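Local coordinates for protein nicotinate phosphoribosyltransferase (PDB 4HL7) that probably makes nicotinate ribonucleotide from nicotinate and phosphoribosyl pyrophosphate with the help of ATP, a step of NAD(+) biosynthesis, at residues Leu157-Ile171 / Asp197-Trp209. Numbering follows the deposited sequence.
Sequences LKVLKTKLDQLKAEI and DVLACLKQEIPQW
Lys168 meets the six-membered ring of Trp209 at its edge, with Lys168 CG 3.9 Å from Trp209 CZ3. Ile171 packs on the same ring: its CD1 lies over one face, 3.7 Å from the ring centroid, in a CH-pi contact. Gln208 NE2 sits over the opposite face. Further out, the Lys168 chain bends at CG-CD (chi3 147°) and brings its ammonium group to the end of helix 192-205. There NZ donates a hydrogen bond to Glu205 O (3.1 Å) and forms a longer salt bridge with Glu205 OE1 (3.4 Å). One lysine thus holds both the backbone and the side chain of the last helical residue. Leu164 spreads its two methyls: CD1 rests on Cys201 SG and Glu205 CB, while CD2 reaches Leu202 CD2 and Ile206 CD1, each at 4.0 Å. Cys201 is a knob in a hole formed by Leu157, Leu160, Lys161 and Leu164. With chi1 at 170°, its SG is sent between Leu160 CD2 (3.8 Å) and Leu164 CD1. Leu164 also touches Phe329, and Leu167 and Ile171 touch Leu333, all on helix 329-339. Backbone hydrogen bonds tie Trp209 to Leu181 of strand 181-183. The two helices run roughly parallel, crossing at -29°. Helix 192-205 links the neighbouring parallel strands 181-183 and 210-213 in a beta-alpha-beta crossover, as expected in a TIM-barrel-type domain, and helix 155-174 packs on its outgoing turn.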
# COMPACT_ATOMS: atom_id res chain seq x y z
N LEU A 157 15.98 9.80 -13.39
CA LEU A 157 16.80 8.64 -13.71
C LEU A 157 18.29 8.84 -13.32
O LEU A 157 18.96 7.85 -12.97
CB LEU A 157 16.68 8.23 -15.18
CG LEU A 157 15.42 7.46 -15.60
CD1 LEU A 157 15.50 7.19 -17.11
CD2 LEU A 157 15.27 6.17 -14.78
N LYS A 158 18.77 10.07 -13.34
CA LYS A 158 20.18 10.31 -12.91
C LYS A 158 20.28 9.91 -11.45
O LYS A 158 21.28 9.32 -11.02
CB LYS A 158 20.64 11.79 -13.08
CG LYS A 158 21.08 12.18 -14.50
CD LYS A 158 21.77 13.55 -14.57
N VAL A 159 19.26 10.27 -10.67
CA VAL A 159 19.28 10.02 -9.23
C VAL A 159 19.25 8.52 -9.00
O VAL A 159 19.99 7.97 -8.16
CB VAL A 159 18.05 10.66 -8.51
CG1 VAL A 159 17.92 10.12 -7.09
CG2 VAL A 159 18.18 12.18 -8.51
N LEU A 160 18.38 7.84 -9.75
CA LEU A 160 18.26 6.38 -9.56
C LEU A 160 19.58 5.69 -9.97
O LEU A 160 20.06 4.77 -9.28
CB LEU A 160 17.10 5.82 -10.34
CG LEU A 160 16.92 4.30 -10.23
CD1 LEU A 160 16.72 3.79 -8.79
CD2 LEU A 160 15.71 3.89 -11.10
N LYS A 161 20.15 6.13 -11.09
CA LYS A 161 21.39 5.50 -11.59
C LYS A 161 22.53 5.57 -10.55
O LYS A 161 23.23 4.58 -10.32
CB LYS A 161 21.78 6.11 -12.93
CG LYS A 161 20.91 5.58 -14.08
CD LYS A 161 21.11 6.44 -15.33
CE LYS A 161 20.14 6.07 -16.46
NZ LYS A 161 20.69 6.75 -17.68
N THR A 162 22.66 6.72 -9.89
CA THR A 162 23.67 6.92 -8.86
C THR A 162 23.42 5.98 -7.66
O THR A 162 24.35 5.41 -7.13
CB THR A 162 23.67 8.36 -8.34
OG1 THR A 162 23.90 9.26 -9.44
CG2 THR A 162 24.79 8.55 -7.35
N LYS A 163 22.17 5.85 -7.23
CA LYS A 163 21.84 4.93 -6.14
C LYS A 163 22.14 3.48 -6.55
O LYS A 163 22.65 2.67 -5.75
CB LYS A 163 20.34 5.05 -5.72
CG LYS A 163 20.03 6.43 -5.18
CD LYS A 163 18.64 6.64 -4.57
CE LYS A 163 17.51 6.45 -5.52
NZ LYS A 163 16.24 6.93 -4.76
N LEU A 164 21.78 3.14 -7.78
CA LEU A 164 22.04 1.77 -8.23
C LEU A 164 23.55 1.42 -8.30
O LEU A 164 23.95 0.33 -7.87
CB LEU A 164 21.36 1.48 -9.56
CG LEU A 164 19.83 1.41 -9.49
CD1 LEU A 164 19.33 1.32 -10.92
CD2 LEU A 164 19.32 0.24 -8.64
N ASP A 165 24.38 2.33 -8.82
CA ASP A 165 25.85 2.20 -8.72
C ASP A 165 26.29 1.92 -7.29
O ASP A 165 27.06 0.99 -7.06
CB ASP A 165 26.56 3.47 -9.17
CG ASP A 165 26.45 3.72 -10.63
OD1 ASP A 165 26.86 4.82 -11.02
OD2 ASP A 165 25.94 2.84 -11.39
N GLN A 166 25.82 2.71 -6.32
CA GLN A 166 26.28 2.56 -4.93
C GLN A 166 25.77 1.31 -4.26
O GLN A 166 26.46 0.68 -3.43
CB GLN A 166 25.97 3.81 -4.09
CG GLN A 166 26.79 4.97 -4.61
CD GLN A 166 26.47 6.32 -4.00
OE1 GLN A 166 27.00 6.69 -2.95
NE2 GLN A 166 25.67 7.10 -4.70
N LEU A 167 24.54 0.95 -4.59
CA LEU A 167 23.98 -0.35 -4.18
C LEU A 167 24.84 -1.54 -4.67
O LEU A 167 25.20 -2.41 -3.87
CB LEU A 167 22.57 -0.50 -4.75
CG LEU A 167 21.86 -1.87 -4.60
CD1 LEU A 167 21.51 -2.18 -3.13
CD2 LEU A 167 20.61 -2.00 -5.49
N LYS A 168 25.10 -1.60 -5.98
CA LYS A 168 25.93 -2.68 -6.57
C LYS A 168 27.33 -2.76 -5.88
O LYS A 168 27.80 -3.88 -5.47
CB LYS A 168 26.13 -2.44 -8.08
CG LYS A 168 24.92 -2.85 -8.93
CD LYS A 168 25.16 -2.40 -10.40
CE LYS A 168 24.53 -3.37 -11.39
NZ LYS A 168 24.21 -2.72 -12.71
N ALA A 169 27.91 -1.58 -5.66
CA ALA A 169 29.23 -1.46 -5.09
C ALA A 169 29.26 -2.03 -3.68
O ALA A 169 30.18 -2.79 -3.32
CB ALA A 169 29.71 -0.00 -5.11
N GLU A 170 28.27 -1.67 -2.88
CA GLU A 170 28.13 -2.19 -1.52
C GLU A 170 27.78 -3.66 -1.45
O GLU A 170 28.31 -4.37 -0.59
CB GLU A 170 27.12 -1.35 -0.69
CG GLU A 170 27.73 -0.02 -0.25
CD GLU A 170 28.93 -0.20 0.66
OE1 GLU A 170 30.08 -0.22 0.16
OE2 GLU A 170 28.74 -0.36 1.89
N ILE A 171 26.98 -4.14 -2.41
CA ILE A 171 26.65 -5.56 -2.50
C ILE A 171 27.90 -6.40 -2.77
O ILE A 171 28.12 -7.40 -2.08
CB ILE A 171 25.52 -5.82 -3.50
CG1 ILE A 171 24.17 -5.48 -2.80
CG2 ILE A 171 25.44 -7.30 -3.94
CD1 ILE A 171 22.98 -5.49 -3.80
N ASP A 197 9.66 4.80 -16.28
CA ASP A 197 11.11 4.84 -16.56
C ASP A 197 11.92 4.17 -15.45
O ASP A 197 12.97 3.57 -15.70
CB ASP A 197 11.57 6.27 -16.67
CG ASP A 197 11.13 6.94 -17.97
OD1 ASP A 197 10.69 6.23 -18.88
OD2 ASP A 197 11.15 8.18 -18.02
N VAL A 198 11.49 4.38 -14.21
CA VAL A 198 12.13 3.77 -13.06
C VAL A 198 12.09 2.26 -13.15
O VAL A 198 13.13 1.59 -12.97
CB VAL A 198 11.54 4.30 -11.72
CG1 VAL A 198 11.91 3.36 -10.57
CG2 VAL A 198 12.02 5.75 -11.52
N LEU A 199 10.94 1.71 -13.49
CA LEU A 199 10.83 0.27 -13.61
C LEU A 199 11.69 -0.24 -14.81
O LEU A 199 12.38 -1.25 -14.69
CB LEU A 199 9.33 -0.17 -13.72
CG LEU A 199 8.60 -0.19 -12.37
CD1 LEU A 199 7.11 -0.33 -12.60
CD2 LEU A 199 9.08 -1.41 -11.62
N ALA A 200 11.63 0.47 -15.96
CA ALA A 200 12.46 0.14 -17.12
C ALA A 200 13.94 0.07 -16.73
O ALA A 200 14.67 -0.84 -17.14
CB ALA A 200 12.25 1.15 -18.24
N CYS A 201 14.40 1.02 -15.91
CA CYS A 201 15.80 1.09 -15.54
C CYS A 201 16.17 -0.07 -14.59
O CYS A 201 17.19 -0.74 -14.77
CB CYS A 201 16.05 2.46 -14.92
SG CYS A 201 17.66 2.69 -14.12
N LEU A 202 15.34 -0.31 -13.56
CA LEU A 202 15.54 -1.45 -12.67
C LEU A 202 15.63 -2.75 -13.44
O LEU A 202 16.53 -3.56 -13.21
CB LEU A 202 14.43 -1.54 -11.65
CG LEU A 202 14.32 -0.37 -10.68
CD1 LEU A 202 13.01 -0.52 -9.85
CD2 LEU A 202 15.55 -0.17 -9.80
N LYS A 203 14.72 -2.94 -14.38
CA LYS A 203 14.74 -4.13 -15.17
C LYS A 203 16.05 -4.26 -15.98
O LYS A 203 16.63 -5.34 -16.08
CB LYS A 203 13.53 -4.18 -16.08
CG LYS A 203 13.67 -5.22 -17.18
CD LYS A 203 12.35 -5.73 -17.71
CE LYS A 203 12.61 -6.93 -18.63
NZ LYS A 203 11.51 -7.14 -19.61
N GLN A 204 16.52 -3.14 -16.53
CA GLN A 204 17.76 -3.14 -17.28
C GLN A 204 19.03 -3.31 -16.42
O GLN A 204 19.95 -4.00 -16.81
CB GLN A 204 17.82 -1.92 -18.17
CG GLN A 204 19.21 -1.67 -18.76
CD GLN A 204 19.40 -0.21 -19.09
OE1 GLN A 204 18.76 0.31 -20.01
NE2 GLN A 204 20.25 0.48 -18.31
N GLU A 205 19.04 -2.72 -15.23
CA GLU A 205 20.25 -2.61 -14.42
C GLU A 205 20.40 -3.74 -13.40
O GLU A 205 21.54 -4.21 -13.17
CB GLU A 205 20.32 -1.25 -13.69
CG GLU A 205 20.47 -0.10 -14.62
CD GLU A 205 21.81 -0.13 -15.32
OE1 GLU A 205 22.86 -0.33 -14.64
OE2 GLU A 205 21.83 0.05 -16.55
N ILE A 206 19.30 -4.15 -12.76
CA ILE A 206 19.40 -5.12 -11.63
C ILE A 206 18.32 -6.21 -11.74
O ILE A 206 17.69 -6.59 -10.75
CB ILE A 206 19.36 -4.44 -10.22
CG1 ILE A 206 18.08 -3.65 -10.03
CG2 ILE A 206 20.57 -3.53 -9.99
CD1 ILE A 206 17.79 -3.41 -8.55
N PRO A 207 18.12 -6.74 -12.96
CA PRO A 207 17.05 -7.74 -13.15
C PRO A 207 17.13 -8.91 -12.17
O PRO A 207 16.09 -9.49 -11.76
CB PRO A 207 17.28 -8.23 -14.58
CG PRO A 207 18.71 -7.92 -14.86
CD PRO A 207 18.94 -6.58 -14.18
N GLN A 208 18.34 -9.27 -11.78
CA GLN A 208 18.57 -10.43 -10.94
C GLN A 208 18.08 -10.20 -9.53
O GLN A 208 17.94 -11.14 -8.76
CB GLN A 208 20.06 -10.78 -10.90
CG GLN A 208 20.92 -9.74 -10.16
CD GLN A 208 21.47 -8.64 -11.04
OE1 GLN A 208 20.90 -8.28 -12.06
NE2 GLN A 208 22.60 -8.06 -10.62
N TRP A 209 17.87 -8.94 -9.16
CA TRP A 209 17.39 -8.60 -7.84
C TRP A 209 15.97 -8.10 -7.76
O TRP A 209 15.50 -7.84 -6.69
CB TRP A 209 18.28 -7.59 -7.18
CG TRP A 209 19.69 -8.08 -7.03
CD1 TRP A 209 20.11 -9.38 -6.72
CD2 TRP A 209 20.90 -7.30 -7.14
NE1 TRP A 209 21.47 -9.43 -6.67
CE2 TRP A 209 22.01 -8.21 -6.88
CE3 TRP A 209 21.18 -5.96 -7.40
CZ2 TRP A 209 23.33 -7.79 -6.95
CZ3 TRP A 209 22.52 -5.54 -7.43
CH2 TRP A 209 23.56 -6.44 -7.21